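Local coordinates for protein inositol-1-monophosphatase SuhB (Mycobacterium tuberculosis, PDB 2Q74) that probably dephosphorylates inositol 1-phosphate to free myo-inositol with the help of magnesium, which also induces its dimerization, at residues T100-P105 and G124-G129; P117-S122 and D138-T143. All blocks are in the same frame, centred on the assembly; numbering follows the deposited sequence.

Contact 1 of 2, residues T100-P105 and G124-G129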
ATOM      1  N   THR A 100      17.381 -26.387   1.467  1.00 68.18           N
ATOM      2  CA  THR A 100      17.655 -25.325   2.425  1.00 67.78           C
ATOM      3  C   THR A 100      16.454 -24.393   2.529  1.00 67.23           C
ATOM      4  O   THR A 100      15.971 -23.871   1.520  1.00 67.26           O
ATOM      5  CB  THR A 100      18.875 -24.487   2.010  1.00 67.69           C
ATOM      6  OG1 THR A 100      20.056 -25.278   2.128  1.00 67.88           O
ATOM      7  CG2 THR A 100      19.012 -23.229   2.891  1.00 67.13           C
ATOM      8  N   TRP A 101      15.986 -24.172   3.750  1.00 66.11           N
ATOM      9  CA  TRP A 101      14.841 -23.302   3.961  1.00 65.16           C
ATOM     10  C   TRP A 101      15.320 -21.887   4.197  1.00 64.92           C
ATOM     11  O   TRP A 101      16.049 -21.627   5.147  1.00 64.91           O
ATOM     12  CB  TRP A 101      13.980 -23.820   5.101  1.00 64.30           C
ATOM     13  CG  TRP A 101      13.461 -25.153   4.760  1.00 63.32           C
ATOM     14  CD1 TRP A 101      14.077 -26.332   4.988  1.00 62.64           C
ATOM     15  CD2 TRP A 101      12.245 -25.452   4.070  1.00 62.68           C
ATOM     16  NE1 TRP A 101      13.315 -27.363   4.509  1.00 62.59           N
ATOM     17  CE2 TRP A 101      12.185 -26.853   3.932  1.00 62.13           C
ATOM     18  CE3 TRP A 101      11.191 -24.672   3.560  1.00 62.70           C
ATOM     19  CZ2 TRP A 101      11.120 -27.505   3.299  1.00 62.14           C
ATOM     20  CZ3 TRP A 101      10.125 -25.313   2.930  1.00 62.64           C
ATOM     21  CH2 TRP A 101      10.102 -26.723   2.806  1.00 62.75           C
ATOM     22  N   VAL A 102      14.941 -20.990   3.291  1.00 64.80           N
ATOM     23  CA  VAL A 102      15.323 -19.585   3.366  1.00 64.79           C
ATOM     24  C   VAL A 102      14.119 -18.813   3.862  1.00 64.77           C
ATOM     25  O   VAL A 102      13.052 -18.874   3.247  1.00 64.47           O
ATOM     26  CB  VAL A 102      15.703 -19.025   1.990  1.00 64.92           C
ATOM     27  CG1 VAL A 102      16.246 -17.606   2.108  1.00 64.70           C
ATOM     28  CG2 VAL A 102      16.727 -19.934   1.303  1.00 65.36           C
ATOM     29  N   LEU A 103      14.263 -18.088   4.969  1.00 64.50           N
ATOM     30  CA  LEU A 103      13.081 -17.462   5.508  1.00 64.56           C
ATOM     31  C   LEU A 103      13.208 -16.064   6.113  1.00 64.05           C
ATOM     32  O   LEU A 103      14.291 -15.629   6.494  1.00 63.92           O
ATOM     33  CB  LEU A 103      12.335 -18.438   6.418  1.00 64.92           C
ATOM     34  CG  LEU A 103      12.929 -19.082   7.660  1.00 65.89           C
ATOM     35  CD1 LEU A 103      12.615 -20.582   7.615  1.00 65.87           C
ATOM     36  CD2 LEU A 103      14.388 -18.889   7.759  1.00 67.47           C
ATOM     37  N   ASP A 104      12.077 -15.356   6.103  1.00 63.44           N
ATOM     38  CA  ASP A 104      11.917 -14.079   6.782  1.00 63.18           C
ATOM     39  C   ASP A 104      10.563 -14.080   7.504  1.00 62.52           C
ATOM     40  O   ASP A 104       9.500 -14.070   6.864  1.00 62.33           O
ATOM     41  CB  ASP A 104      11.991 -12.890   5.824  1.00 63.44           C
ATOM     42  CG  ASP A 104      12.128 -11.555   6.562  1.00 64.52           C
ATOM     43  OD1 ASP A 104      12.021 -11.553   7.802  1.00 65.98           O
ATOM     44  OD2 ASP A 104      12.350 -10.508   5.922  1.00 65.21           O
ATOM     45  N   PRO A 105      10.597 -14.085   8.840  1.00 61.51           N
ATOM     46  CA  PRO A 105       9.373 -14.038   9.641  1.00 61.10           C
ATOM     47  C   PRO A 105       8.530 -12.772   9.450  1.00 60.20           C
ATOM     48  O   PRO A 105       7.302 -12.833   9.526  1.00 60.01           O
ATOM     49  CB  PRO A 105       9.895 -14.092  11.073  1.00 61.13           C
ATOM     50  CG  PRO A 105      11.267 -14.667  10.953  1.00 61.82           C
ATOM     51  CD  PRO A 105      11.795 -14.139   9.686  1.00 61.52           C
ATOM     52  N   GLY A 124      11.062 -19.976   1.545  1.00 61.66           N
ATOM     53  CA  GLY A 124      11.526 -20.544   0.292  1.00 62.56           C
ATOM     54  C   GLY A 124      12.260 -21.865   0.493  1.00 63.18           C
ATOM     55  O   GLY A 124      12.997 -22.024   1.470  1.00 63.35           O
ATOM     56  N   ALA A 125      12.057 -22.803  -0.431  1.00 63.85           N
ATOM     57  CA  ALA A 125      12.746 -24.094  -0.407  1.00 64.70           C
ATOM     58  C   ALA A 125      13.735 -24.113  -1.557  1.00 65.60           C
ATOM     59  O   ALA A 125      13.328 -24.133  -2.714  1.00 65.33           O
ATOM     60  CB  ALA A 125      11.761 -25.226  -0.548  1.00 64.49           C
ATOM     61  N   GLN A 126      15.024 -24.077  -1.227  1.00 66.90           N
ATOM     62  CA  GLN A 126      16.090 -24.004  -2.228  1.00 67.99           C
ATOM     63  C   GLN A 126      16.887 -25.292  -2.287  1.00 69.09           C
ATOM     64  O   GLN A 126      17.066 -25.970  -1.266  1.00 69.41           O
ATOM     65  CB  GLN A 126      17.043 -22.836  -1.941  1.00 67.89           C
ATOM     66  CG  GLN A 126      16.495 -21.482  -2.365  1.00 68.15           C
ATOM     67  CD  GLN A 126      17.532 -20.375  -2.341  1.00 68.60           C
ATOM     68  OE1 GLN A 126      17.317 -19.300  -2.916  1.00 69.61           O
ATOM     69  NE2 GLN A 126      18.672 -20.632  -1.683  1.00 68.44           N
ATOM     70  N   VAL A 127      17.357 -25.612  -3.491  1.00 70.32           N
ATOM     71  CA  VAL A 127      18.250 -26.740  -3.731  1.00 71.30           C
ATOM     72  C   VAL A 127      19.337 -26.246  -4.670  1.00 71.80           C
ATOM     73  O   VAL A 127      19.068 -25.912  -5.827  1.00 72.16           O
ATOM     74  CB  VAL A 127      17.519 -27.942  -4.386  1.00 71.61           C
ATOM     75  CG1 VAL A 127      18.481 -29.091  -4.613  1.00 71.76           C
ATOM     76  CG2 VAL A 127      16.331 -28.387  -3.531  1.00 71.70           C
ATOM     77  N   GLY A 128      20.560 -26.174  -4.153  1.00 72.22           N
ATOM     78  CA  GLY A 128      21.698 -25.672  -4.913  1.00 72.22           C
ATOM     79  C   GLY A 128      21.550 -24.209  -5.285  1.00 72.34           C
ATOM     80  O   GLY A 128      22.027 -23.788  -6.334  1.00 72.58           O
ATOM     81  N   GLY A 129      20.873 -23.431  -4.440  1.00 72.39           N
ATOM     82  CA  GLY A 129      20.698 -21.993  -4.678  1.00 72.28           C
ATOM     83  C   GLY A 129      19.522 -21.643  -5.566  1.00 72.15           C
ATOM     84  O   GLY A 129      19.259 -20.477  -5.804  1.00 72.03           O
TER
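With CG set beside the backbone N and turned anti to the carbonyl carbon (chi1 -62°), the indole of W101 leans back over its cross-strand neighbour A125. The A125 methyl sits over one face of the six-membered ring in a CH-pi contact, offset toward the rim; A125 CB is 3.8 Å from W101 CZ3. Q126 takes the same first torsion (chi1 -78°) and continues extended, which lays its amide end against V102: the side chains cross at a slant, and Q126 NE2 lies 3.6 Å from V102 CG2. The backbones beneath are antiparallel neighbours in the large mixed sheet of the inositol monophosphatase fold. T100 with Q126 and V102 with G124 are hydrogen-bonded pairs, whereas W101 with A125 is the non-hydrogen-bonded pair between them. All four bonds are nearly straight; T100 N to Q126 O and G124 N to V102 O each measure 2.8 Å. The G124 carbonyl, besides accepting from V102 N, receives a CA-H...O contact from W101 (W101 CA to G124 O 3.4 Å). Helix 55-74 packs on the W101 face; the indole NE1 is hydrogen-bonded to D78, which lies beyond that helix in the chain. Helix 233-245 covers V102 and Q126 on the other face. D104, farther along the same segment as W101, probably binds magnesium, as in related enzymes; its OD1 accepts a hydrogen bond from I106 N.

Contact 2 of 2, residues P117-S122 and D138-T143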
ATOM      1  N   PRO A 117      -1.022  -2.650   6.866  1.00 55.33           N
ATOM      2  CA  PRO A 117      -1.257  -4.068   6.604  1.00 54.46           C
ATOM      3  C   PRO A 117      -0.597  -4.512   5.340  1.00 54.40           C
ATOM      4  O   PRO A 117      -1.265  -4.797   4.343  1.00 55.55           O
ATOM      5  CB  PRO A 117      -2.774  -4.159   6.462  1.00 54.14           C
ATOM      6  CG  PRO A 117      -3.152  -2.824   5.975  1.00 55.31           C
ATOM      7  CD  PRO A 117      -2.261  -1.865   6.694  1.00 55.68           C
ATOM      8  N   ALA A 118       0.718  -4.605   5.403  1.00 53.61           N
ATOM      9  CA  ALA A 118       1.504  -4.996   4.293  1.00 53.15           C
ATOM     10  C   ALA A 118       2.835  -5.470   4.858  1.00 53.17           C
ATOM     11  O   ALA A 118       3.895  -4.854   4.607  1.00 53.50           O
ATOM     12  CB  ALA A 118       1.698  -3.808   3.356  1.00 53.07           C
ATOM     13  N   TYR A 119       2.769  -6.548   5.644  1.00 52.82           N
ATOM     14  CA  TYR A 119       3.970  -7.300   6.011  1.00 52.50           C
ATOM     15  C   TYR A 119       3.711  -8.763   5.776  1.00 52.50           C
ATOM     16  O   TYR A 119       2.556  -9.192   5.790  1.00 53.29           O
ATOM     17  CB  TYR A 119       4.349  -7.058   7.458  1.00 52.71           C
ATOM     18  CG  TYR A 119       3.184  -6.918   8.379  1.00 53.31           C
ATOM     19  CD1 TYR A 119       2.713  -7.988   9.134  1.00 53.92           C
ATOM     20  CD2 TYR A 119       2.554  -5.701   8.503  1.00 54.62           C
ATOM     21  CE1 TYR A 119       1.624  -7.813  10.001  1.00 55.03           C
ATOM     22  CE2 TYR A 119       1.510  -5.523   9.342  1.00 55.12           C
ATOM     23  CZ  TYR A 119       1.029  -6.565  10.090  1.00 54.74           C
ATOM     24  OH  TYR A 119      -0.040  -6.309  10.945  1.00 55.75           O
ATOM     25  N   ALA A 120       4.771  -9.547   5.598  1.00 52.44           N
ATOM     26  CA  ALA A 120       4.603 -10.944   5.176  1.00 51.85           C
ATOM     27  C   ALA A 120       5.622 -11.925   5.773  1.00 52.07           C
ATOM     28  O   ALA A 120       6.734 -11.574   6.135  1.00 52.20           O
ATOM     29  CB  ALA A 120       4.656 -11.008   3.690  1.00 51.06           C
ATOM     30  N   VAL A 121       5.205 -13.174   5.867  1.00 53.00           N
ATOM     31  CA  VAL A 121       6.098 -14.265   6.182  1.00 53.55           C
ATOM     32  C   VAL A 121       6.495 -14.887   4.833  1.00 54.35           C
ATOM     33  O   VAL A 121       5.621 -15.194   4.024  1.00 54.59           O
ATOM     34  CB  VAL A 121       5.381 -15.308   7.048  1.00 53.39           C
ATOM     35  CG1 VAL A 121       6.326 -16.458   7.365  1.00 53.16           C
ATOM     36  CG2 VAL A 121       4.816 -14.654   8.322  1.00 52.43           C
ATOM     37  N   SER A 122       7.797 -15.049   4.599  1.00 55.55           N
ATOM     38  CA  SER A 122       8.316 -15.643   3.364  1.00 56.81           C
ATOM     39  C   SER A 122       9.108 -16.906   3.685  1.00 57.83           C
ATOM     40  O   SER A 122      10.021 -16.854   4.505  1.00 57.31           O
ATOM     41  CB  SER A 122       9.223 -14.651   2.638  1.00 56.89           C
ATOM     42  OG  SER A 122       9.657 -15.148   1.384  1.00 58.03           O
ATOM     43  N   ASP A 138       0.548 -13.230   3.417  1.00 54.00           N
ATOM     44  CA  ASP A 138       0.150 -11.842   3.670  1.00 54.94           C
ATOM     45  C   ASP A 138      -0.602 -11.833   4.998  1.00 55.40           C
ATOM     46  O   ASP A 138      -1.808 -12.102   5.054  1.00 55.71           O
ATOM     47  CB  ASP A 138      -0.746 -11.326   2.519  1.00 55.68           C
ATOM     48  CG  ASP A 138      -1.136  -9.832   2.659  1.00 58.40           C
ATOM     49  OD1 ASP A 138      -1.064  -9.259   3.770  1.00 60.62           O
ATOM     50  OD2 ASP A 138      -1.555  -9.240   1.623  1.00 62.59           O
ATOM     51  N   VAL A 139       0.122 -11.496   6.059  1.00 55.47           N
ATOM     52  CA  VAL A 139      -0.370 -11.640   7.410  1.00 55.14           C
ATOM     53  C   VAL A 139      -1.706 -10.926   7.623  1.00 55.56           C
ATOM     54  O   VAL A 139      -2.679 -11.549   8.052  1.00 55.59           O
ATOM     55  CB  VAL A 139       0.716 -11.202   8.435  1.00 55.16           C
ATOM     56  CG1 VAL A 139       0.212 -11.341   9.858  1.00 54.90           C
ATOM     57  CG2 VAL A 139       1.961 -12.048   8.236  1.00 54.64           C
ATOM     58  N   ALA A 140      -1.784  -9.639   7.313  1.00 56.38           N
ATOM     59  CA  ALA A 140      -3.009  -8.892   7.681  1.00 56.71           C
ATOM     60  C   ALA A 140      -4.188  -9.310   6.785  1.00 57.15           C
ATOM     61  O   ALA A 140      -5.333  -9.252   7.195  1.00 57.26           O
ATOM     62  CB  ALA A 140      -2.780  -7.392   7.639  1.00 56.05           C
ATOM     63  N   ALA A 141      -3.892  -9.737   5.568  1.00 58.44           N
ATOM     64  CA  ALA A 141      -4.931 -10.127   4.615  1.00 59.13           C
ATOM     65  C   ALA A 141      -5.465 -11.513   4.932  1.00 60.15           C
ATOM     66  O   ALA A 141      -6.551 -11.852   4.518  1.00 60.59           O
ATOM     67  CB  ALA A 141      -4.381 -10.088   3.213  1.00 58.34           C
ATOM     68  N   ARG A 142      -4.699 -12.300   5.679  1.00 61.40           N
ATOM     69  CA  ARG A 142      -5.008 -13.697   5.967  1.00 62.35           C
ATOM     70  C   ARG A 142      -5.079 -14.542   4.713  1.00 62.04           C
ATOM     71  O   ARG A 142      -5.974 -15.365   4.547  1.00 62.38           O
ATOM     72  CB  ARG A 142      -6.297 -13.805   6.784  1.00 63.19           C
ATOM     73  CG  ARG A 142      -6.121 -13.285   8.163  1.00 66.38           C
ATOM     74  CD  ARG A 142      -7.375 -13.264   8.967  1.00 71.85           C
ATOM     75  NE  ARG A 142      -7.046 -12.736  10.284  1.00 74.89           N
ATOM     76  CZ  ARG A 142      -7.922 -12.332  11.190  1.00 77.92           C
ATOM     77  NH1 ARG A 142      -9.228 -12.387  10.939  1.00 80.10           N
ATOM     78  NH2 ARG A 142      -7.492 -11.860  12.357  1.00 78.79           N
ATOM     79  N   THR A 143      -4.117 -14.326   3.826  1.00 61.69           N
ATOM     80  CA  THR A 143      -4.026 -15.078   2.574  1.00 61.13           C
ATOM     81  C   THR A 143      -2.617 -15.669   2.432  1.00 60.45           C
ATOM     82  O   THR A 143      -1.684 -15.218   3.084  1.00 60.10           O
ATOM     83  CB  THR A 143      -4.330 -14.151   1.392  1.00 61.10           C
ATOM     84  OG1 THR A 143      -3.373 -13.083   1.381  1.00 61.70           O
ATOM     85  CG2 THR A 143      -5.708 -13.537   1.532  1.00 60.62           C
TER
HETATM   86  O   HOH W   1      -0.097  -8.176   5.784  1.00 51.86           O
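Three apolar touches join Y119, V121 and P117 to V139 and A140. The Y119 ring and the V139 side chain cross at about a right angle, with CE1 of Y119 3.8 Å from CG1 of V139; a first torsion of 37° sets the Y119 ring between its backbone N and carbonyl carbon, which carries CD1 and CE1 to V139. The other V139 branch, CG2, meets CG2 of V121 at 3.9 Å, and helix 8-33 packs against both valines. At the outer end P117, which also packs on R222 of the second subunit, takes the A140 methyl against its CB.

A120 and D138 form an antiparallel non-hydrogen-bonded pair where strand 120-127 runs beside the end of strand 130-138. From there the chain turns through 139-141 into strand 143-148, and R142 and T143 both face D138 in a G1 beta bulge.

The polar links gather on the Y119 carbonyl. V139 N makes a weak hydrogen bond to Y119 O at 3.4 Å, but a water makes a second link: it donates to Y119 O (2.8 Å) and to D138 OD1, and accepts from A140 N at 2.7 Å. It sits 4.3 Å above one face of the Y119 ring, over its centre. With CG anti to the backbone N (chi1 -176°), the D138 carboxylate lies over the following turn, where OD1 meets the water and takes a weak bond from A141 N.

Both contacts draw on strand 120-127, contact 1 at its C-terminal end and contact 2 at its start, with centres about 19 Å apart. Contact 1 is the more buried, a regular pairing of two sheet strands between helices, carried by direct backbone hydrogen bonds. Contact 2 is only partly buried and joins the strand to a turn; it relies on apolar packing, one weak direct bond and a water, and its outer edge reaches the second subunit. They meet where D104 O probably accepts a hydrogen bond from S122 N, at 3.0 Å, and where P105 O packs on V121 CG2, next to the predicted magnesium site.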